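Local atomic coordinates of tetracycline Repressor, class A (Pseudomonas sp., PDB entry 5MRU), a protein that represses the tetracycline resistance gene by binding its operator DNA through a helix-turn-helix, and loses affinity for it when tetracycline binds. Residues R28-R33 with W43-K48; A54-M59 with A101-G106; F78-A83 with V193-L198. One frame throughout, in Å; residues are numbered along the deposited sequence.

Contact 1. Residues R28-R33 with W43-K48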
loop_
_atom_site.group_PDB
_atom_site.type_symbol
_atom_site.label_atom_id
_atom_site.label_comp_id
_atom_site.label_asym_id
_atom_site.label_seq_id
_atom_site.Cartn_x
_atom_site.Cartn_y
_atom_site.Cartn_z
ATOM N N ARG A 28 -16.190 -0.775 -21.909
ATOM C CA ARG A 28 -16.447 -0.286 -23.274
ATOM C C ARG A 28 -15.111 -0.171 -24.051
ATOM O O ARG A 28 -15.047 -0.548 -25.221
ATOM C CB ARG A 28 -17.226 1.046 -23.294
ATOM N N LYS A 29 -14.046 0.310 -23.400
ATOM C CA LYS A 29 -12.770 0.469 -24.081
ATOM C C LYS A 29 -12.144 -0.881 -24.317
ATOM O O LYS A 29 -11.503 -1.099 -25.345
ATOM C CB LYS A 29 -11.812 1.372 -23.316
ATOM C CG LYS A 29 -12.161 2.845 -23.395
ATOM C CD LYS A 29 -11.050 3.741 -22.838
ATOM C CE LYS A 29 -11.495 5.204 -22.708
ATOM N NZ LYS A 29 -11.269 5.686 -21.309
ATOM N N LEU A 30 -12.330 -1.802 -23.385
ATOM C CA LEU A 30 -11.874 -3.160 -23.628
ATOM C C LEU A 30 -12.455 -3.701 -24.947
ATOM O O LEU A 30 -11.709 -4.224 -25.779
ATOM C CB LEU A 30 -12.232 -4.083 -22.458
ATOM C CG LEU A 30 -11.793 -5.553 -22.590
ATOM C CD1 LEU A 30 -10.340 -5.693 -23.062
ATOM C CD2 LEU A 30 -11.982 -6.283 -21.261
ATOM N N ALA A 31 -13.771 -3.554 -25.160
ATOM C CA ALA A 31 -14.423 -4.084 -26.377
ATOM C C ALA A 31 -13.892 -3.412 -27.661
ATOM O O ALA A 31 -13.673 -4.074 -28.687
ATOM C CB ALA A 31 -15.930 -3.932 -26.282
ATOM N N GLU A 32 -13.671 -2.099 -27.582
ATOM C CA GLU A 32 -13.133 -1.348 -28.706
ATOM C C GLU A 32 -11.719 -1.803 -29.051
ATOM O O GLU A 32 -11.259 -1.588 -30.153
ATOM C CB GLU A 32 -13.168 0.154 -28.418
ATOM C CG GLU A 32 -14.576 0.755 -28.474
ATOM C CD GLU A 32 -14.664 2.160 -27.876
ATOM O OE1 GLU A 32 -13.810 2.523 -27.014
ATOM O OE2 GLU A 32 -15.600 2.898 -28.261
ATOM N N ARG A 33 -11.029 -2.422 -28.096
ATOM C CA ARG A 33 -9.711 -3.012 -28.356
ATOM C C ARG A 33 -9.894 -4.311 -29.141
ATOM O O ARG A 33 -9.309 -4.480 -30.192
ATOM C CB ARG A 33 -8.929 -3.194 -27.031
ATOM C CG ARG A 33 -7.511 -3.749 -27.108
ATOM C CD ARG A 33 -6.655 -3.114 -28.205
ATOM N NE ARG A 33 -6.777 -1.655 -28.237
ATOM C CZ ARG A 33 -6.069 -0.805 -27.497
ATOM N NH1 ARG A 33 -5.128 -1.234 -26.641
ATOM N NH2 ARG A 33 -6.304 0.499 -27.625
ATOM N N TRP A 43 -18.099 -12.498 -23.764
ATOM C CA TRP A 43 -17.616 -12.181 -22.441
ATOM C C TRP A 43 -18.391 -11.042 -21.823
ATOM O O TRP A 43 -18.860 -10.156 -22.516
ATOM C CB TRP A 43 -16.142 -11.795 -22.487
ATOM C CG TRP A 43 -15.910 -10.590 -23.303
ATOM C CD1 TRP A 43 -15.767 -10.538 -24.666
ATOM C CD2 TRP A 43 -15.837 -9.245 -22.838
ATOM N NE1 TRP A 43 -15.590 -9.236 -25.066
ATOM C CE2 TRP A 43 -15.617 -8.426 -23.964
ATOM C CE3 TRP A 43 -15.949 -8.653 -21.582
ATOM C CZ2 TRP A 43 -15.510 -7.054 -23.877
ATOM C CZ3 TRP A 43 -15.815 -7.266 -21.482
ATOM C CH2 TRP A 43 -15.599 -6.484 -22.631
ATOM N N HIS A 44 -18.486 -11.060 -20.501
ATOM C CA HIS A 44 -19.161 -10.016 -19.802
ATOM C C HIS A 44 -18.617 -9.871 -18.399
ATOM O O HIS A 44 -18.435 -10.854 -17.719
ATOM C CB HIS A 44 -20.677 -10.259 -19.733
ATOM C CG HIS A 44 -21.375 -9.203 -18.961
ATOM N ND1 HIS A 44 -21.515 -7.925 -19.444
ATOM C CD2 HIS A 44 -21.832 -9.178 -17.686
ATOM C CE1 HIS A 44 -22.060 -7.160 -18.518
ATOM N NE2 HIS A 44 -22.273 -7.900 -17.444
ATOM N N PHE A 45 -18.389 -8.644 -17.949
ATOM C CA PHE A 45 -18.038 -8.457 -16.552
ATOM C C PHE A 45 -19.170 -7.791 -15.762
ATOM O O PHE A 45 -19.804 -6.845 -16.239
ATOM C CB PHE A 45 -16.736 -7.678 -16.439
ATOM C CG PHE A 45 -15.548 -8.435 -16.960
ATOM C CD1 PHE A 45 -14.936 -9.397 -16.188
ATOM C CD2 PHE A 45 -15.044 -8.177 -18.249
ATOM C CE1 PHE A 45 -13.832 -10.085 -16.680
ATOM C CE2 PHE A 45 -13.939 -8.845 -18.741
ATOM C CZ PHE A 45 -13.336 -9.811 -17.960
ATOM N N ARG A 46 -19.429 -8.306 -14.568
ATOM C CA ARG A 46 -20.533 -7.797 -13.784
ATOM C C ARG A 46 -20.337 -6.279 -13.545
ATOM O O ARG A 46 -21.272 -5.519 -13.520
ATOM C CB ARG A 46 -20.680 -8.629 -12.499
ATOM C CG ARG A 46 -21.589 -8.039 -11.438
ATOM C CD ARG A 46 -22.229 -9.131 -10.591
ATOM N NE ARG A 46 -22.926 -8.613 -9.406
ATOM C CZ ARG A 46 -22.316 -8.115 -8.323
ATOM N NH1 ARG A 46 -20.974 -8.040 -8.245
ATOM N NH2 ARG A 46 -23.053 -7.680 -7.298
ATOM N N ASN A 47 -19.102 -5.834 -13.426
ATOM C CA ASN A 47 -18.796 -4.419 -13.316
ATOM C C ASN A 47 -17.297 -4.271 -13.336
ATOM O O ASN A 47 -16.558 -5.263 -13.367
ATOM C CB ASN A 47 -19.355 -3.818 -12.021
ATOM C CG ASN A 47 -19.134 -4.713 -10.794
ATOM O OD1 ASN A 47 -18.088 -5.348 -10.631
ATOM N ND2 ASN A 47 -20.120 -4.743 -9.918
ATOM N N LYS A 48 -16.835 -3.030 -13.293
ATOM C CA LYS A 48 -15.425 -2.765 -13.374
ATOM C C LYS A 48 -14.658 -3.534 -12.313
ATOM O O LYS A 48 -13.618 -4.095 -12.566
ATOM C CB LYS A 48 -15.171 -1.277 -13.258
ATOM C CG LYS A 48 -13.772 -0.909 -13.712
ATOM C CD LYS A 48 -13.469 0.589 -13.618
ATOM C CE LYS A 48 -11.960 0.811 -13.638
ATOM N NZ LYS A 48 -11.641 2.233 -13.900
#
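Leu30, Ala31, Trp43 and Phe45 form a small apolar cluster within the helix-turn-helix motif, residues 26-45, packing helix 27-34 against the chain that closes the motif. Leu30 and Trp43 carry most of it, the indole reaching both Leu30 and Ala31. With its CG anti to the backbone N (chi1 -180°), Leu30 leans off the helix so that its CD2 lies 3.9 Å from CH2 of Trp43 while also approaching CE2 of Phe45 at 4.1 Å. One methyl thus joins two aromatic side chains, a task suited to the branched end of a leucine. Ala31, the next residue on the helix, meets the indole differently: its CB sits at the ring edge, near the ring plane, 4.0 Å from CZ2 of Trp43. A side chain this small lets the broad six-membered ring come close to the helix backbone. The contact is entirely van der Waals in kind.

Polar groups look elsewhere: Lys29 NZ bonds Gly24 O, and Arg33 forms a salt bridge with Glu19. Asn47 caps the start of helix 48-63 through its OD1 and Ala50 N. Helix 7-24 lies against the cluster, with Ala13 touching Leu30 and Val9 touching Trp43, so the contact sits among the first three modelled helices.

Contact 2. Residues A54-M59 with A101-G106. With TDC (5a,6-anhydrotetracycline), chain B.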
loop_
_atom_site.group_PDB
_atom_site.type_symbol
_atom_site.label_atom_id
_atom_site.label_comp_id
_atom_site.label_asym_id
_atom_site.label_seq_id
_atom_site.Cartn_x
_atom_site.Cartn_y
_atom_site.Cartn_z
ATOM N N ALA A 54 -10.476 -10.002 -11.746
ATOM C CA ALA A 54 -9.915 -10.947 -12.706
ATOM C C ALA A 54 -8.457 -10.565 -13.071
ATOM O O ALA A 54 -7.563 -11.422 -13.105
ATOM C CB ALA A 54 -10.791 -11.025 -13.947
ATOM N N LEU A 55 -8.197 -9.299 -13.331
ATOM C CA LEU A 55 -6.845 -8.921 -13.677
ATOM C C LEU A 55 -5.951 -9.153 -12.482
ATOM O O LEU A 55 -4.860 -9.624 -12.625
ATOM C CB LEU A 55 -6.769 -7.469 -14.108
ATOM C CG LEU A 55 -7.642 -7.053 -15.300
ATOM C CD1 LEU A 55 -7.531 -5.537 -15.476
ATOM C CD2 LEU A 55 -7.336 -7.792 -16.601
ATOM N N ALA A 56 -6.412 -8.837 -11.291
ATOM C CA ALA A 56 -5.655 -9.125 -10.076
ATOM C C ALA A 56 -5.197 -10.542 -10.050
ATOM O O ALA A 56 -4.033 -10.807 -9.790
ATOM C CB ALA A 56 -6.506 -8.878 -8.854
ATOM N N GLU A 57 -6.127 -11.461 -10.294
ATOM C CA GLU A 57 -5.811 -12.886 -10.280
ATOM C C GLU A 57 -4.833 -13.244 -11.409
ATOM O O GLU A 57 -3.889 -13.973 -11.197
ATOM C CB GLU A 57 -7.080 -13.730 -10.372
ATOM C CG GLU A 57 -8.102 -13.410 -9.291
ATOM C CD GLU A 57 -8.897 -14.635 -8.830
ATOM O OE1 GLU A 57 -9.556 -15.281 -9.691
ATOM O OE2 GLU A 57 -8.853 -14.959 -7.606
ATOM N N ALA A 58 -5.056 -12.697 -12.597
ATOM C CA ALA A 58 -4.224 -13.019 -13.760
ATOM C C ALA A 58 -2.761 -12.643 -13.552
ATOM O O ALA A 58 -1.839 -13.387 -13.943
ATOM C CB ALA A 58 -4.753 -12.343 -15.005
ATOM N N MET A 59 -2.554 -11.509 -12.904
ATOM C CA MET A 59 -1.216 -11.035 -12.675
ATOM C C MET A 59 -0.391 -12.030 -11.907
ATOM O O MET A 59 0.765 -12.241 -12.230
ATOM C CB MET A 59 -1.252 -9.694 -11.970
ATOM C CG MET A 59 -1.555 -8.576 -12.932
ATOM S SD MET A 59 -1.493 -7.023 -12.056
ATOM C CE MET A 59 -2.676 -6.150 -13.063
ATOM N N ALA A 101 -5.370 -4.364 -4.133
ATOM C CA ALA A 101 -5.853 -3.918 -2.834
ATOM C C ALA A 101 -7.311 -4.252 -2.660
ATOM O O ALA A 101 -8.115 -4.044 -3.567
ATOM C CB ALA A 101 -5.651 -2.423 -2.697
ATOM N N GLY A 102 -7.649 -4.789 -1.497
ATOM C CA GLY A 102 -8.999 -5.182 -1.227
ATOM C C GLY A 102 -9.424 -6.487 -1.853
ATOM O O GLY A 102 -10.532 -6.905 -1.638
ATOM N N THR A 103 -8.576 -7.151 -2.618
ATOM C CA THR A 103 -8.991 -8.425 -3.179
ATOM C C THR A 103 -8.772 -9.462 -2.105
ATOM O O THR A 103 -8.000 -9.251 -1.178
ATOM C CB THR A 103 -8.243 -8.849 -4.474
ATOM O OG1 THR A 103 -6.842 -9.011 -4.223
ATOM C CG2 THR A 103 -8.464 -7.852 -5.613
ATOM N N ARG A 104 -9.510 -10.553 -2.201
ATOM C CA ARG A 104 -9.377 -11.661 -1.269
ATOM C C ARG A 104 -9.158 -12.888 -2.113
ATOM O O ARG A 104 -9.894 -13.121 -3.077
ATOM C CB ARG A 104 -10.615 -11.802 -0.368
ATOM C CG ARG A 104 -10.499 -11.091 0.985
ATOM C CD ARG A 104 -9.845 -9.711 0.841
ATOM N NE ARG A 104 -9.839 -8.755 1.957
ATOM C CZ ARG A 104 -10.076 -8.997 3.248
ATOM N NH1 ARG A 104 -10.386 -10.206 3.725
ATOM N NH2 ARG A 104 -10.022 -7.968 4.089
ATOM N N PRO A 105 -8.134 -13.675 -1.768
ATOM C CA PRO A 105 -7.743 -14.803 -2.606
ATOM C C PRO A 105 -8.930 -15.768 -2.875
ATOM O O PRO A 105 -9.693 -16.067 -1.955
ATOM C CB PRO A 105 -6.626 -15.451 -1.788
ATOM C CG PRO A 105 -6.920 -15.076 -0.369
ATOM C CD PRO A 105 -7.477 -13.698 -0.447
ATOM N N GLY A 106 -9.097 -16.197 -4.129
ATOM C CA GLY A 106 -10.263 -16.973 -4.548
ATOM C C GLY A 106 -10.397 -18.398 -4.008
ATOM O O GLY A 106 -9.688 -18.792 -3.078
HETATM O O12 TDC B . -2.778 -10.988 -1.189
HETATM C C12 TDC B . -2.464 -12.015 -0.525
HETATM C C1B TDC B . -3.306 -12.460 0.608
HETATM C C11 TDC B . -4.477 -11.770 0.885
HETATM O O11 TDC B . -4.851 -10.669 0.130
HETATM C C1A TDC B . -5.297 -12.160 1.930
HETATM C C10 TDC B . -6.463 -11.459 2.201
HETATM O O10 TDC B . -6.866 -10.352 1.470
HETATM C C9 TDC B . -7.326 -11.892 3.307
HETATM C C8 TDC B . -6.949 -12.994 4.047
HETATM C C7 TDC B . -5.776 -13.663 3.741
HETATM C C61 TDC B . -4.940 -13.267 2.700
HETATM C C6 TDC B . -3.745 -13.968 2.408
HETATM C C62 TDC B . -3.285 -15.166 3.184
HETATM C C51 TDC B . -2.928 -13.569 1.355
HETATM C C5 TDC B . -1.640 -14.316 1.062
HETATM C C1C TDC B . -1.281 -12.868 -0.890
HETATM C C1 TDC B . -1.736 -14.106 -1.669
HETATM O O1 TDC B . -2.916 -14.221 -1.992
HETATM O O1C TDC B . -0.296 -12.140 -1.582
HETATM C C41 TDC B . -0.622 -13.429 0.332
HETATM C C4 TDC B . 0.674 -14.246 0.023
HETATM N N4 TDC B . 2.025 -13.580 0.162
HETATM C C43 TDC B . 2.081 -12.152 -0.258
HETATM C C42 TDC B . 2.374 -13.650 1.624
HETATM C C3 TDC B . 0.537 -15.056 -1.275
HETATM O O3 TDC B . 1.479 -15.788 -1.543
HETATM C C2 TDC B . -0.688 -15.038 -2.040
HETATM C C21 TDC B . -0.856 -15.920 -3.207
HETATM O O21 TDC B . 0.015 -16.757 -3.488
HETATM N N21 TDC B . -2.002 -15.936 -3.921
#
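Ala56 and Thr103 meet where helix 48-63, which leads out of the DNA-binding region, passes the loop 101-106 that lines the drug pocket. Their methyl groups do the touching: Ala56 CB lies 3.9 Å from Thr103 CG2. Threonine serves both sides of this place. Its first torsion (chi1 62°) puts CG2 beside the backbone N, facing the helix, and OG1 between the backbone N and the carbonyl carbon, where it bonds to His100 O; the side chain also comes within about 3 Å of the bound magnesium ion.

Farther along, the bent side chain of Glu57 swings its carboxylate toward the loop, and its OE2 stands 3.7 Å from Gly106 N, too long for a hydrogen bond. Gly106 is the N-cap of helix 107-123 and has no side chain to stand between the acid and the backbone, although it is poorly ordered. Gly102 has a positive phi (78°), which favours glycine, and its N bonds to Glu147 of the second subunit.

On the drug side, 5a,6-anhydrotetracycline gives a weak hydrogen bond from O10 to Thr103 O at 3.1 Å. Pro105 lies over a face of the fused aromatic rings, its CD 3.6 Å from C1A of the drug; the CH2 groups of its compact ring pack on that face. Arg104 runs along the ring edge instead, with NH1 3.5 Å from C9 of the drug.

Helix and loop are therefore joined by methyl packing and perhaps, given the poor order of Gly106, by a weak attraction between the acid and the start of helix 107-123. This is consistent with the accepted view of TetR induction, in which drug and magnesium reposition this loop and, through helix 48-63, the DNA-binding domains.

Contact 3. Residues F78-A83 with V193-L198. With TDC (5a,6-anhydrotetracycline), chain B.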
loop_
_atom_site.group_PDB
_atom_site.type_symbol
_atom_site.label_atom_id
_atom_site.label_comp_id
_atom_site.label_asym_id
_atom_site.label_seq_id
_atom_site.Cartn_x
_atom_site.Cartn_y
_atom_site.Cartn_z
ATOM N N PHE A 78 11.230 -19.363 1.839
ATOM C CA PHE A 78 9.873 -19.305 1.275
ATOM C C PHE A 78 9.210 -17.924 1.390
ATOM O O PHE A 78 8.713 -17.384 0.401
ATOM C CB PHE A 78 8.951 -20.334 1.934
ATOM C CG PHE A 78 7.503 -20.071 1.672
ATOM C CD1 PHE A 78 6.984 -20.225 0.398
ATOM C CD2 PHE A 78 6.667 -19.606 2.673
ATOM C CE1 PHE A 78 5.652 -19.926 0.125
ATOM C CE2 PHE A 78 5.332 -19.312 2.407
ATOM C CZ PHE A 78 4.823 -19.471 1.127
ATOM N N LEU A 79 9.157 -17.374 2.601
ATOM C CA LEU A 79 8.570 -16.049 2.802
ATOM C C LEU A 79 9.289 -14.965 2.025
ATOM O O LEU A 79 8.641 -14.020 1.527
ATOM C CB LEU A 79 8.587 -15.639 4.266
ATOM C CG LEU A 79 7.709 -16.454 5.200
ATOM C CD1 LEU A 79 8.029 -16.102 6.655
ATOM C CD2 LEU A 79 6.228 -16.312 4.921
ATOM N N THR A 80 10.620 -15.080 1.960
ATOM C CA THR A 80 11.453 -14.127 1.235
ATOM C C THR A 80 11.138 -14.210 -0.233
ATOM O O THR A 80 10.711 -13.224 -0.852
ATOM C CB THR A 80 12.945 -14.414 1.407
ATOM O OG1 THR A 80 13.370 -14.032 2.727
ATOM C CG2 THR A 80 13.738 -13.641 0.385
ATOM N N GLY A 81 11.331 -15.403 -0.774
ATOM C CA GLY A 81 11.045 -15.663 -2.160
ATOM C C GLY A 81 9.621 -15.299 -2.518
ATOM O O GLY A 81 9.371 -14.597 -3.513
ATOM N N ASN A 82 8.697 -15.785 -1.687
ATOM C CA ASN A 82 7.258 -15.496 -1.788
ATOM C C ASN A 82 6.922 -14.044 -1.923
ATOM O O ASN A 82 6.096 -13.690 -2.726
ATOM C CB ASN A 82 6.567 -15.977 -0.545
ATOM C CG ASN A 82 5.124 -15.639 -0.540
ATOM O OD1 ASN A 82 4.673 -14.851 0.291
ATOM N ND2 ASN A 82 4.376 -16.246 -1.456
ATOM N N ALA A 83 7.584 -13.225 -1.116
ATOM C CA ALA A 83 7.396 -11.779 -1.114
ATOM C C ALA A 83 8.006 -11.155 -2.344
ATOM O O ALA A 83 7.431 -10.262 -2.972
ATOM C CB ALA A 83 8.062 -11.186 0.120
ATOM N N VAL A 193 14.080 -6.950 7.675
ATOM C CA VAL A 193 13.598 -6.607 9.009
ATOM C C VAL A 193 12.354 -7.423 9.368
ATOM O O VAL A 193 12.221 -7.968 10.464
ATOM C CB VAL A 193 13.245 -5.125 9.076
ATOM C CG1 VAL A 193 12.585 -4.799 10.406
ATOM C CG2 VAL A 193 14.482 -4.285 8.841
ATOM N N ILE A 194 11.433 -7.513 8.438
ATOM C CA ILE A 194 10.229 -8.265 8.714
ATOM C C ILE A 194 10.536 -9.717 9.024
ATOM O O ILE A 194 9.937 -10.295 9.911
ATOM C CB ILE A 194 9.212 -8.137 7.561
ATOM C CG1 ILE A 194 8.377 -6.859 7.776
ATOM C CG2 ILE A 194 8.325 -9.385 7.448
ATOM C CD1 ILE A 194 7.597 -6.405 6.554
ATOM N N VAL A 195 11.465 -10.313 8.308
ATOM C CA VAL A 195 11.683 -11.729 8.487
ATOM C C VAL A 195 12.342 -11.990 9.849
ATOM O O VAL A 195 12.145 -13.057 10.467
ATOM C CB VAL A 195 12.512 -12.323 7.330
ATOM C CG1 VAL A 195 13.983 -12.529 7.714
ATOM C CG2 VAL A 195 11.898 -13.637 6.881
ATOM N N ASP A 196 13.127 -11.012 10.307
ATOM C CA ASP A 196 13.796 -11.122 11.600
ATOM C C ASP A 196 12.736 -11.157 12.722
ATOM O O ASP A 196 12.677 -12.111 13.507
ATOM C CB ASP A 196 14.796 -9.969 11.817
ATOM C CG ASP A 196 16.025 -10.050 10.893
ATOM O OD1 ASP A 196 16.069 -10.896 9.980
ATOM O OD2 ASP A 196 16.952 -9.245 11.083
ATOM N N GLY A 197 11.875 -10.144 12.767
ATOM C CA GLY A 197 10.856 -10.059 13.811
ATOM C C GLY A 197 9.941 -11.268 13.897
ATOM O O GLY A 197 9.388 -11.545 14.951
ATOM N N LEU A 198 9.758 -11.974 12.787
ATOM C CA LEU A 198 9.017 -13.231 12.804
ATOM C C LEU A 198 9.838 -14.346 13.426
ATOM O O LEU A 198 9.292 -15.183 14.148
ATOM C CB LEU A 198 8.638 -13.652 11.395
ATOM C CG LEU A 198 7.690 -12.700 10.679
ATOM C CD1 LEU A 198 7.774 -12.976 9.188
ATOM C CD2 LEU A 198 6.264 -12.841 11.200
HETATM O O12 TDC B . -2.778 -10.988 -1.189
HETATM C C12 TDC B . -2.464 -12.015 -0.525
HETATM C C1B TDC B . -3.306 -12.460 0.608
HETATM C C11 TDC B . -4.477 -11.770 0.885
HETATM O O11 TDC B . -4.851 -10.669 0.130
HETATM C C1A TDC B . -5.297 -12.160 1.930
HETATM C C10 TDC B . -6.463 -11.459 2.201
HETATM O O10 TDC B . -6.866 -10.352 1.470
HETATM C C9 TDC B . -7.326 -11.892 3.307
HETATM C C8 TDC B . -6.949 -12.994 4.047
HETATM C C7 TDC B . -5.776 -13.663 3.741
HETATM C C61 TDC B . -4.940 -13.267 2.700
HETATM C C6 TDC B . -3.745 -13.968 2.408
HETATM C C62 TDC B . -3.285 -15.166 3.184
HETATM C C51 TDC B . -2.928 -13.569 1.355
HETATM C C5 TDC B . -1.640 -14.316 1.062
HETATM C C1C TDC B . -1.281 -12.868 -0.890
HETATM C C1 TDC B . -1.736 -14.106 -1.669
HETATM O O1 TDC B . -2.916 -14.221 -1.992
HETATM O O1C TDC B . -0.296 -12.140 -1.582
HETATM C C41 TDC B . -0.622 -13.429 0.332
HETATM C C4 TDC B . 0.674 -14.246 0.023
HETATM N N4 TDC B . 2.025 -13.580 0.162
HETATM C C43 TDC B . 2.081 -12.152 -0.258
HETATM C C42 TDC B . 2.374 -13.650 1.624
HETATM C C3 TDC B . 0.537 -15.056 -1.275
HETATM O O3 TDC B . 1.479 -15.788 -1.543
HETATM C C2 TDC B . -0.688 -15.038 -2.040
HETATM C C21 TDC B . -0.856 -15.920 -3.207
HETATM O O21 TDC B . 0.015 -16.757 -3.488
HETATM N N21 TDC B . -2.002 -15.936 -3.921
#
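Leu79 and Leu198 touch through their CD1 methyls, 4.0 Å apart, the closest atoms between 78-83 and 193-198. Beside them Val195 turns CG2 toward Thr80 OG1 at a looser 4.4 Å. The threonine hydroxyl can tolerate an apolar neighbour because it is bonded to Arg76 O, one turn back on its own helix. Leucine and valine are apt here, filling a buried interface with branched hydrocarbon.

Asn82 serves the drug pocket instead. Its CG stands anti to the backbone N (chi1 176°), which carries the amide to the bound 5a,6-anhydrotetracycline. Asn82 ND2 donates to O3 of the drug at 2.9 Å in a nearly straight bond (178°), while Asn82 OD1 accepts from N4 of the drug at 2.9 Å. Two bonds of opposite direction should fix the amide's rotation. Asn82 packs on His64 and Gln116, which also hydrogen-bond the drug through their NE2 atoms.

Outward, Leu134 of helix 127-153 and Leu120 of helix 107-123 pack on Leu79, and Ala133 packs on Leu198. Ile194 touches Ile194 of the second subunit. Helix 183-199 thus backs the pocket wall on one side and meets its partner on another, as in the four-helix-bundle dimer core of TetR-family repressors.

Overall arrangement
From the N terminus, contact 1 comes first and closes a short loop, joining helix 27-34 to the chain just before helix 48-63. It is finished before the others begin, yet it touches contact 2 through Phe45 CE1 and Ala54 CB, 4.2 Å apart. Contact 2 then opens on helix 48-63, contact 3 opens on helix 75-91, contact 2 closes at 101-106, and contact 3 closes on helix 183-199; these two therefore cross. Both reach the same drug molecule, although their centres lie about 22 Å apart. Together the contacts run from the DNA-binding region, through the pocket loop, to the dimer core, with contacts 1 and 3 on opposite sides of the chain's centre.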